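Internalin (Listeria monocytogenes serotype 4b, PDB 4FMZ) is a leucine-rich-repeat internalin that probably takes part in adhesion to, and invasion of, host cells. Local coordinates at residues Leu267-Val272 / Ser291-Asn296; Leu313-Leu318 / Met335-Phe340. All coordinates share one frame; numbering follows the deposited sequence.

In the fold
Both contacts lie in the C-terminal part of the leucine-rich-repeat solenoid, on the parallel strands that follow one another turn by turn. Coming from the N terminus, the chain first runs through strand 269-271, makes one turn without regular helix or strand, and closes contact 1 at strand 291-293. Helix 304-308 then precedes strand 315-317; a further turn ends at the short strand 337-338, where contact 2 closes. The loops thus follow in series, neither nested nor crossed. Strands 291-293 and 315-317 are neighbours, and Phe293 meets Phe317 edge to face, so the two contacts, centres about 10 Å apart, join four consecutive strands up to the last, 337-338.

Contact 1. Residues Leu267-Val272 / Ser291-Asn296; sequences LKMLNV and SLFLNN. With EDO (1,2-ethanediol), chain H.
Phe293 lies against Met269 and Asn271, two side chains on the same face of the parallel pair formed by strands 269-271 and 291-293. The selenomethionine chain of Met269 bends at chi2 and chi3, bringing SE to the edge of the Phe293 ring, 3.6 Å from its CE1, in a Met-aromatic contact; CE touches the same ring atom. Asn271 extends with CG anti to the backbone N (chi1 -177°), which lays its amide beside the root of the ring: OD1 is 3.4 Å from Phe293 CB, with amide and ring planes 39° apart. Such parallel pairing of strands from successive turns is characteristic of the leucine-rich-repeat solenoid, and four backbone bonds stitch it, from Ser291 N to Lys268 O, Leu270 N to Ser291 O, Phe293 N to Leu270 O and Val272 N to Phe293 O. On the other face Leu270 and Leu292 point the same way in matching conformations, CD2 of Leu270 reaching CD1 of Leu292 at 3.9 Å. Val272 CG2 meets Leu294 CD2 at 3.6 Å, continuing the apolar packing. At the partly exposed end a 1,2-ethanediol molecule bridges the segments: its O2 donates to Asn271 OD1 (2.9 Å), while Asn295 ND2 gives one N-H to its O1 (3.0 Å) and another, almost in the amide plane, to Asn296 OD1. Asn271 OD1 also accepts from Gly273 N.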
ATOM      1  N   LEU A 267      19.557  -9.403  -5.369  1.00 25.58           N
ATOM      2  CA  LEU A 267      18.761  -9.862  -4.231  1.00 25.26           C
ATOM      3  C   LEU A 267      19.522  -9.772  -2.911  1.00 27.32           C
ATOM      4  O   LEU A 267      20.607 -10.335  -2.771  1.00 25.86           O
ATOM      5  CB  LEU A 267      18.258 -11.302  -4.409  1.00 25.82           C
ATOM      6  CG  LEU A 267      16.995 -11.537  -5.239  1.00 30.61           C
ATOM      7  CD1 LEU A 267      16.689 -13.020  -5.318  1.00 29.64           C
ATOM      8  CD2 LEU A 267      15.792 -10.826  -4.627  1.00 30.83           C
ATOM      9  N   LYS A 268      18.936  -9.028  -1.961  1.00 23.13           N
ATOM     10  CA  LYS A 268      19.424  -8.843  -0.595  1.00 23.07           C
ATOM     11  C   LYS A 268      18.525  -9.605   0.379  1.00 26.21           C
ATOM     12  O   LYS A 268      18.985 -10.020   1.443  1.00 25.17           O
ATOM     13  CB  LYS A 268      19.467  -7.350  -0.207  1.00 25.08           C
ATOM     14  CG  LYS A 268      20.410  -6.476  -1.053  1.00 38.70           C
ATOM     15  CD  LYS A 268      21.882  -6.636  -0.673  1.00 51.89           C
ATOM     16  CE  LYS A 268      22.600  -5.320  -0.516  1.00 67.13           C
ATOM     17  NZ  LYS A 268      22.206  -4.611   0.738  1.00 77.42           N
HETATM   18  N   MSE A 269      17.227  -9.746   0.026  1.00 21.51           N
HETATM   19  CA  MSE A 269      16.238 -10.423   0.858  1.00 19.90           C
HETATM   20  C   MSE A 269      15.552 -11.514   0.056  1.00 24.15           C
HETATM   21  O   MSE A 269      14.998 -11.265  -1.015  1.00 24.03           O
HETATM   22  CB  MSE A 269      15.213  -9.408   1.429  1.00 21.35           C
HETATM   23  CG  MSE A 269      13.778  -9.974   1.628  1.00 25.32           C
HETATM   24 SE   MSE A 269      13.628 -11.244   3.036  0.75 28.83          SE
HETATM   25  CE  MSE A 269      12.482 -10.230   4.286  1.00 26.50           C
ATOM     26  N   LEU A 270      15.596 -12.735   0.580  1.00 20.02           N
ATOM     27  CA  LEU A 270      14.899 -13.829  -0.071  1.00 18.73           C
ATOM     28  C   LEU A 270      14.094 -14.595   0.964  1.00 22.49           C
ATOM     29  O   LEU A 270      14.676 -15.266   1.808  1.00 20.89           O
ATOM     30  CB  LEU A 270      15.843 -14.769  -0.852  1.00 18.11           C
ATOM     31  CG  LEU A 270      15.170 -15.955  -1.542  1.00 21.53           C
ATOM     32  CD1 LEU A 270      14.145 -15.492  -2.607  1.00 21.35           C
ATOM     33  CD2 LEU A 270      16.205 -16.873  -2.176  1.00 25.72           C
ATOM     34  N   ASN A 271      12.759 -14.505   0.885  1.00 19.68           N
ATOM     35  CA  ASN A 271      11.904 -15.257   1.795  1.00 19.14           C
ATOM     36  C   ASN A 271      11.104 -16.282   1.003  1.00 22.91           C
ATOM     37  O   ASN A 271      10.150 -15.932   0.310  1.00 22.00           O
ATOM     38  CB  ASN A 271      10.984 -14.331   2.626  1.00 19.66           C
ATOM     39  CG  ASN A 271      10.117 -15.064   3.634  1.00 34.91           C
ATOM     40  OD1 ASN A 271       9.990 -16.305   3.638  1.00 22.85           O
ATOM     41  ND2 ASN A 271       9.478 -14.304   4.504  1.00 32.12           N
ATOM     42  N   VAL A 272      11.483 -17.565   1.144  1.00 19.05           N
ATOM     43  CA  VAL A 272      10.812 -18.686   0.500  1.00 18.22           C
ATOM     44  C   VAL A 272      10.423 -19.736   1.574  1.00 21.09           C
ATOM     45  O   VAL A 272      10.310 -20.915   1.272  1.00 20.11           O
ATOM     46  CB  VAL A 272      11.641 -19.309  -0.670  1.00 21.41           C
ATOM     47  CG1 VAL A 272      11.628 -18.414  -1.906  1.00 21.02           C
ATOM     48  CG2 VAL A 272      13.071 -19.617  -0.244  1.00 21.06           C
ATOM     49  N   SER A 291      19.469 -11.527   4.102  1.00 24.86           N
ATOM     50  CA  SER A 291      18.393 -12.206   4.818  1.00 23.03           C
ATOM     51  C   SER A 291      17.838 -13.308   3.959  1.00 24.59           C
ATOM     52  O   SER A 291      17.453 -13.077   2.802  1.00 22.56           O
ATOM     53  CB  SER A 291      17.293 -11.223   5.207  1.00 26.03           C
ATOM     54  OG  SER A 291      17.847 -10.083   5.842  1.00 34.38           O
ATOM     55  N   LEU A 292      17.813 -14.515   4.526  1.00 20.22           N
ATOM     56  CA  LEU A 292      17.366 -15.706   3.819  1.00 18.75           C
ATOM     57  C   LEU A 292      16.455 -16.519   4.700  1.00 22.51           C
ATOM     58  O   LEU A 292      16.859 -16.944   5.785  1.00 23.16           O
ATOM     59  CB  LEU A 292      18.594 -16.527   3.367  1.00 18.23           C
ATOM     60  CG  LEU A 292      18.382 -17.870   2.656  1.00 21.16           C
ATOM     61  CD1 LEU A 292      17.594 -17.706   1.351  1.00 20.51           C
ATOM     62  CD2 LEU A 292      19.707 -18.491   2.342  1.00 21.72           C
ATOM     63  N   PHE A 293      15.215 -16.731   4.242  1.00 18.82           N
ATOM     64  CA  PHE A 293      14.223 -17.503   4.999  1.00 17.66           C
ATOM     65  C   PHE A 293      13.902 -18.786   4.230  1.00 22.46           C
ATOM     66  O   PHE A 293      13.260 -18.750   3.173  1.00 21.39           O
ATOM     67  CB  PHE A 293      12.967 -16.665   5.274  1.00 19.28           C
ATOM     68  CG  PHE A 293      13.252 -15.402   6.063  1.00 20.33           C
ATOM     69  CD1 PHE A 293      13.583 -14.218   5.417  1.00 23.38           C
ATOM     70  CD2 PHE A 293      13.238 -15.412   7.450  1.00 23.87           C
ATOM     71  CE1 PHE A 293      13.882 -13.062   6.145  1.00 25.10           C
ATOM     72  CE2 PHE A 293      13.541 -14.254   8.180  1.00 26.75           C
ATOM     73  CZ  PHE A 293      13.848 -13.086   7.525  1.00 24.37           C
ATOM     74  N   LEU A 294      14.400 -19.917   4.754  1.00 20.13           N
ATOM     75  CA  LEU A 294      14.255 -21.239   4.154  1.00 20.49           C
ATOM     76  C   LEU A 294      13.585 -22.245   5.098  1.00 23.83           C
ATOM     77  O   LEU A 294      13.572 -23.434   4.798  1.00 24.05           O
ATOM     78  CB  LEU A 294      15.633 -21.771   3.708  1.00 20.85           C
ATOM     79  CG  LEU A 294      16.125 -21.292   2.333  1.00 24.72           C
ATOM     80  CD1 LEU A 294      17.605 -21.561   2.176  1.00 25.60           C
ATOM     81  CD2 LEU A 294      15.369 -21.971   1.204  1.00 24.00           C
ATOM     82  N   ASN A 295      13.021 -21.771   6.223  1.00 20.97           N
ATOM     83  CA  ASN A 295      12.304 -22.594   7.208  1.00 20.84           C
ATOM     84  C   ASN A 295      11.114 -23.292   6.540  1.00 23.44           C
ATOM     85  O   ASN A 295      10.575 -22.762   5.570  1.00 21.95           O
ATOM     86  CB  ASN A 295      11.801 -21.709   8.372  1.00 21.04           C
ATOM     87  CG  ASN A 295      10.972 -20.539   7.888  1.00 29.80           C
ATOM     88  OD1 ASN A 295      11.498 -19.572   7.318  1.00 21.09           O
ATOM     89  ND2 ASN A 295       9.654 -20.677   7.965  1.00 19.97           N
ATOM     90  N   ASN A 296      10.697 -24.460   7.069  1.00 20.50           N
ATOM     91  CA  ASN A 296       9.527 -25.212   6.582  1.00 19.88           C
ATOM     92  C   ASN A 296       9.612 -25.536   5.079  1.00 23.82           C
ATOM     93  O   ASN A 296       8.718 -25.228   4.287  1.00 22.60           O
ATOM     94  CB  ASN A 296       8.234 -24.461   6.931  1.00 18.89           C
ATOM     95  CG  ASN A 296       8.077 -24.336   8.420  1.00 32.84           C
ATOM     96  OD1 ASN A 296       8.495 -23.353   9.017  1.00 26.77           O
ATOM     97  ND2 ASN A 296       7.601 -25.382   9.071  1.00 26.64           N
TER
HETATM   98  C1  EDO H 406       6.440 -18.399   6.164  1.00 28.91           C
HETATM   99  O1  EDO H 406       7.298 -19.414   6.669  1.00 24.21           O
HETATM  100  C2  EDO H 406       7.247 -17.450   5.252  1.00 31.81           C
HETATM  101  O2  EDO H 406       8.465 -17.148   5.905  1.00 34.60           O

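Contact 2. Residues Leu313-Leu318 / Met335-Phe340; sequences LTTLFL and MDSADF. With EDO (1,2-ethanediol), chain G.
Asp339 folds back over Phe317 and closes the end of the pairing between residues 313-318 and 335-340. Its CB sits over the centre of the Phe317 ring, 3.7 Å from the centroid, in a CH-pi contact. From there chi1 of 72° places CG between the backbone N and the carbonyl carbon, turning the carboxylate toward Phe317 and Leu318; CG lies 3.5 Å from Phe317 CG, and the carboxylate is stacked on the ring with their planes 21° apart. At the tip the two oxygens part company. OD1 accepts the backbone N-H of Leu318 on its syn side at 2.7 Å, 27° out of the carboxylate plane, whereas OD2 packs against CB and CD2 of Phe317 and bonds to Ser319 OG.

Here the last strand of the leucine-rich-repeat solenoid is only weakly bonded. Leu316 N donates to Ser337 O, and Thr314 O accepts from both Asp336 N and Ser337 N. On the side of Leu313 and Leu316 the selenomethionine Met335 curls back, bent at chi2 and chi3, so that SE rests 3.6 Å from Leu316 CB and CE reaches Leu313 CB. Farther along, Phe340 CE1 meets Leu318 CB at 4.0 Å, while C1 of a 1,2-ethanediol molecule lies over one face of the Phe340 ring and its O1 donates to Leu318 O.

Leu316 O is buried with no hydrogen-bond partner in the model, approached instead by the CA of Ala338 at 3.1 Å. Nearby, OD1 of Asp339 takes the Leu318 N-H where a backbone carbonyl would continue a regular parallel pairing, and the hydrogen bonds on both carboxylate oxygens probably stabilise the negative charge.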
ATOM      1  N   LEU A 313      25.166 -12.892   5.009  1.00 25.86           N
ATOM      2  CA  LEU A 313      23.911 -13.164   5.710  1.00 24.68           C
ATOM      3  C   LEU A 313      23.963 -12.673   7.142  1.00 30.01           C
ATOM      4  O   LEU A 313      24.932 -12.953   7.855  1.00 30.17           O
ATOM      5  CB  LEU A 313      23.574 -14.679   5.720  1.00 23.84           C
ATOM      6  CG  LEU A 313      23.053 -15.322   4.427  1.00 27.05           C
ATOM      7  CD1 LEU A 313      22.803 -16.805   4.646  1.00 26.58           C
ATOM      8  CD2 LEU A 313      21.779 -14.662   3.931  1.00 26.85           C
ATOM      9  N   THR A 314      22.934 -11.924   7.558  1.00 26.59           N
ATOM     10  CA  THR A 314      22.817 -11.471   8.945  1.00 26.67           C
ATOM     11  C   THR A 314      21.583 -12.150   9.565  1.00 30.31           C
ATOM     12  O   THR A 314      21.510 -12.285  10.789  1.00 29.88           O
ATOM     13  CB  THR A 314      22.795  -9.942   9.077  1.00 29.03           C
ATOM     14  OG1 THR A 314      21.724  -9.433   8.300  1.00 23.39           O
ATOM     15  CG2 THR A 314      24.112  -9.290   8.667  1.00 28.67           C
ATOM     16  N   THR A 315      20.642 -12.614   8.711  1.00 25.60           N
ATOM     17  CA  THR A 315      19.446 -13.340   9.131  1.00 24.75           C
ATOM     18  C   THR A 315      19.331 -14.634   8.326  1.00 25.95           C
ATOM     19  O   THR A 315      19.402 -14.615   7.093  1.00 25.13           O
ATOM     20  CB  THR A 315      18.202 -12.454   9.016  1.00 31.43           C
ATOM     21  OG1 THR A 315      18.371 -11.343   9.892  1.00 31.89           O
ATOM     22  CG2 THR A 315      16.934 -13.175   9.400  1.00 27.99           C
ATOM     23  N   LEU A 316      19.155 -15.761   9.032  1.00 20.84           N
ATOM     24  CA  LEU A 316      18.999 -17.058   8.384  1.00 20.14           C
ATOM     25  C   LEU A 316      17.988 -17.918   9.124  1.00 22.83           C
ATOM     26  O   LEU A 316      18.203 -18.274  10.288  1.00 22.26           O
ATOM     27  CB  LEU A 316      20.351 -17.781   8.260  1.00 19.55           C
ATOM     28  CG  LEU A 316      20.326 -19.206   7.701  1.00 22.98           C
ATOM     29  CD1 LEU A 316      19.894 -19.239   6.213  1.00 23.07           C
ATOM     30  CD2 LEU A 316      21.649 -19.860   7.897  1.00 22.51           C
ATOM     31  N   PHE A 317      16.878 -18.227   8.454  1.00 19.49           N
ATOM     32  CA  PHE A 317      15.851 -19.103   9.015  1.00 18.95           C
ATOM     33  C   PHE A 317      15.907 -20.456   8.315  1.00 24.11           C
ATOM     34  O   PHE A 317      15.905 -20.527   7.078  1.00 24.27           O
ATOM     35  CB  PHE A 317      14.451 -18.479   8.923  1.00 20.52           C
ATOM     36  CG  PHE A 317      14.101 -17.465  10.001  1.00 22.31           C
ATOM     37  CD1 PHE A 317      15.069 -16.598  10.515  1.00 25.67           C
ATOM     38  CD2 PHE A 317      12.795 -17.327  10.447  1.00 25.13           C
ATOM     39  CE1 PHE A 317      14.747 -15.661  11.513  1.00 27.66           C
ATOM     40  CE2 PHE A 317      12.465 -16.365  11.414  1.00 29.05           C
ATOM     41  CZ  PHE A 317      13.440 -15.529  11.930  1.00 27.09           C
ATOM     42  N   LEU A 318      16.020 -21.530   9.109  1.00 20.23           N
ATOM     43  CA  LEU A 318      16.123 -22.889   8.580  1.00 19.40           C
ATOM     44  C   LEU A 318      15.332 -23.903   9.387  1.00 22.77           C
ATOM     45  O   LEU A 318      15.427 -25.083   9.082  1.00 22.64           O
ATOM     46  CB  LEU A 318      17.596 -23.340   8.546  1.00 19.34           C
ATOM     47  CG  LEU A 318      18.477 -22.794   7.439  1.00 23.35           C
ATOM     48  CD1 LEU A 318      19.911 -23.108   7.713  1.00 23.81           C
ATOM     49  CD2 LEU A 318      18.065 -23.338   6.077  1.00 24.34           C
HETATM   50  N   MSE A 335      25.867 -13.336  11.465  1.00 36.01           N
HETATM   51  CA  MSE A 335      24.592 -13.815  12.024  1.00 35.00           C
HETATM   52  C   MSE A 335      24.086 -13.017  13.266  1.00 39.09           C
HETATM   53  O   MSE A 335      24.773 -12.959  14.285  1.00 39.29           O
HETATM   54  CB  MSE A 335      24.721 -15.308  12.357  1.00 37.11           C
HETATM   55  CG  MSE A 335      23.464 -16.130  12.082  1.00 43.83           C
HETATM   56 SE   MSE A 335      22.609 -15.911  10.330  0.75 51.56          SE
HETATM   57  CE  MSE A 335      24.057 -15.973   9.177  1.00 46.76           C
ATOM     58  N   ASP A 336      22.865 -12.423  13.151  1.00 35.42           N
ATOM     59  CA  ASP A 336      22.140 -11.605  14.150  1.00 35.68           C
ATOM     60  C   ASP A 336      20.839 -12.281  14.588  1.00 37.11           C
ATOM     61  O   ASP A 336      20.388 -12.102  15.727  1.00 36.40           O
ATOM     62  CB  ASP A 336      21.773 -10.223  13.551  1.00 38.17           C
ATOM     63  CG  ASP A 336      22.920  -9.256  13.339  1.00 53.11           C
ATOM     64  OD1 ASP A 336      23.771  -9.130  14.252  1.00 55.88           O
ATOM     65  OD2 ASP A 336      22.937  -8.583  12.284  1.00 55.42           O
ATOM     66  N   SER A 337      20.211 -13.009  13.643  1.00 30.55           N
ATOM     67  CA  SER A 337      18.935 -13.666  13.828  1.00 29.12           C
ATOM     68  C   SER A 337      18.937 -15.007  13.111  1.00 32.07           C
ATOM     69  O   SER A 337      19.258 -15.052  11.931  1.00 29.94           O
ATOM     70  CB  SER A 337      17.841 -12.760  13.275  1.00 31.76           C
ATOM     71  OG  SER A 337      16.545 -13.225  13.600  1.00 42.24           O
ATOM     72  N   ALA A 338      18.675 -16.097  13.833  1.00 28.11           N
ATOM     73  CA  ALA A 338      18.626 -17.458  13.284  1.00 27.26           C
ATOM     74  C   ALA A 338      17.611 -18.261  14.095  1.00 30.24           C
ATOM     75  O   ALA A 338      17.808 -18.420  15.301  1.00 30.36           O
ATOM     76  CB  ALA A 338      20.010 -18.103  13.328  1.00 28.16           C
ATOM     77  N   ASP A 339      16.492 -18.701  13.458  1.00 24.72           N
ATOM     78  CA  ASP A 339      15.360 -19.383  14.107  1.00 23.66           C
ATOM     79  C   ASP A 339      15.666 -20.805  14.647  1.00 28.03           C
ATOM     80  O   ASP A 339      14.723 -21.545  14.922  1.00 27.69           O
ATOM     81  CB  ASP A 339      14.158 -19.443  13.144  1.00 23.97           C
ATOM     82  CG  ASP A 339      14.295 -20.403  11.967  1.00 24.77           C
ATOM     83  OD1 ASP A 339      15.433 -20.861  11.694  1.00 24.82           O
ATOM     84  OD2 ASP A 339      13.262 -20.717  11.343  1.00 24.86           O
ATOM     85  N   PHE A 340      16.944 -21.184  14.798  1.00 24.44           N
ATOM     86  CA  PHE A 340      17.312 -22.498  15.349  1.00 25.19           C
ATOM     87  C   PHE A 340      18.226 -22.274  16.561  1.00 32.21           C
ATOM     88  O   PHE A 340      19.143 -21.451  16.504  1.00 32.62           O
ATOM     89  CB  PHE A 340      17.911 -23.453  14.292  1.00 26.19           C
ATOM     90  CG  PHE A 340      18.962 -22.886  13.371  1.00 28.03           C
ATOM     91  CD1 PHE A 340      18.604 -22.061  12.297  1.00 29.87           C
ATOM     92  CD2 PHE A 340      20.306 -23.191  13.551  1.00 30.55           C
ATOM     93  CE1 PHE A 340      19.572 -21.511  11.457  1.00 30.46           C
ATOM     94  CE2 PHE A 340      21.274 -22.660  12.683  1.00 33.57           C
ATOM     95  CZ  PHE A 340      20.897 -21.814  11.653  1.00 30.80           C
TER
HETATM   96  C1  EDO G 405      17.958 -26.067  11.120  1.00 30.14           C
HETATM   97  O1  EDO G 405      16.769 -26.698  10.655  1.00 30.49           O
HETATM   98  C2  EDO G 405      18.533 -26.925  12.253  1.00 31.99           C
HETATM   99  O2  EDO G 405      17.495 -27.147  13.197  1.00 33.36           O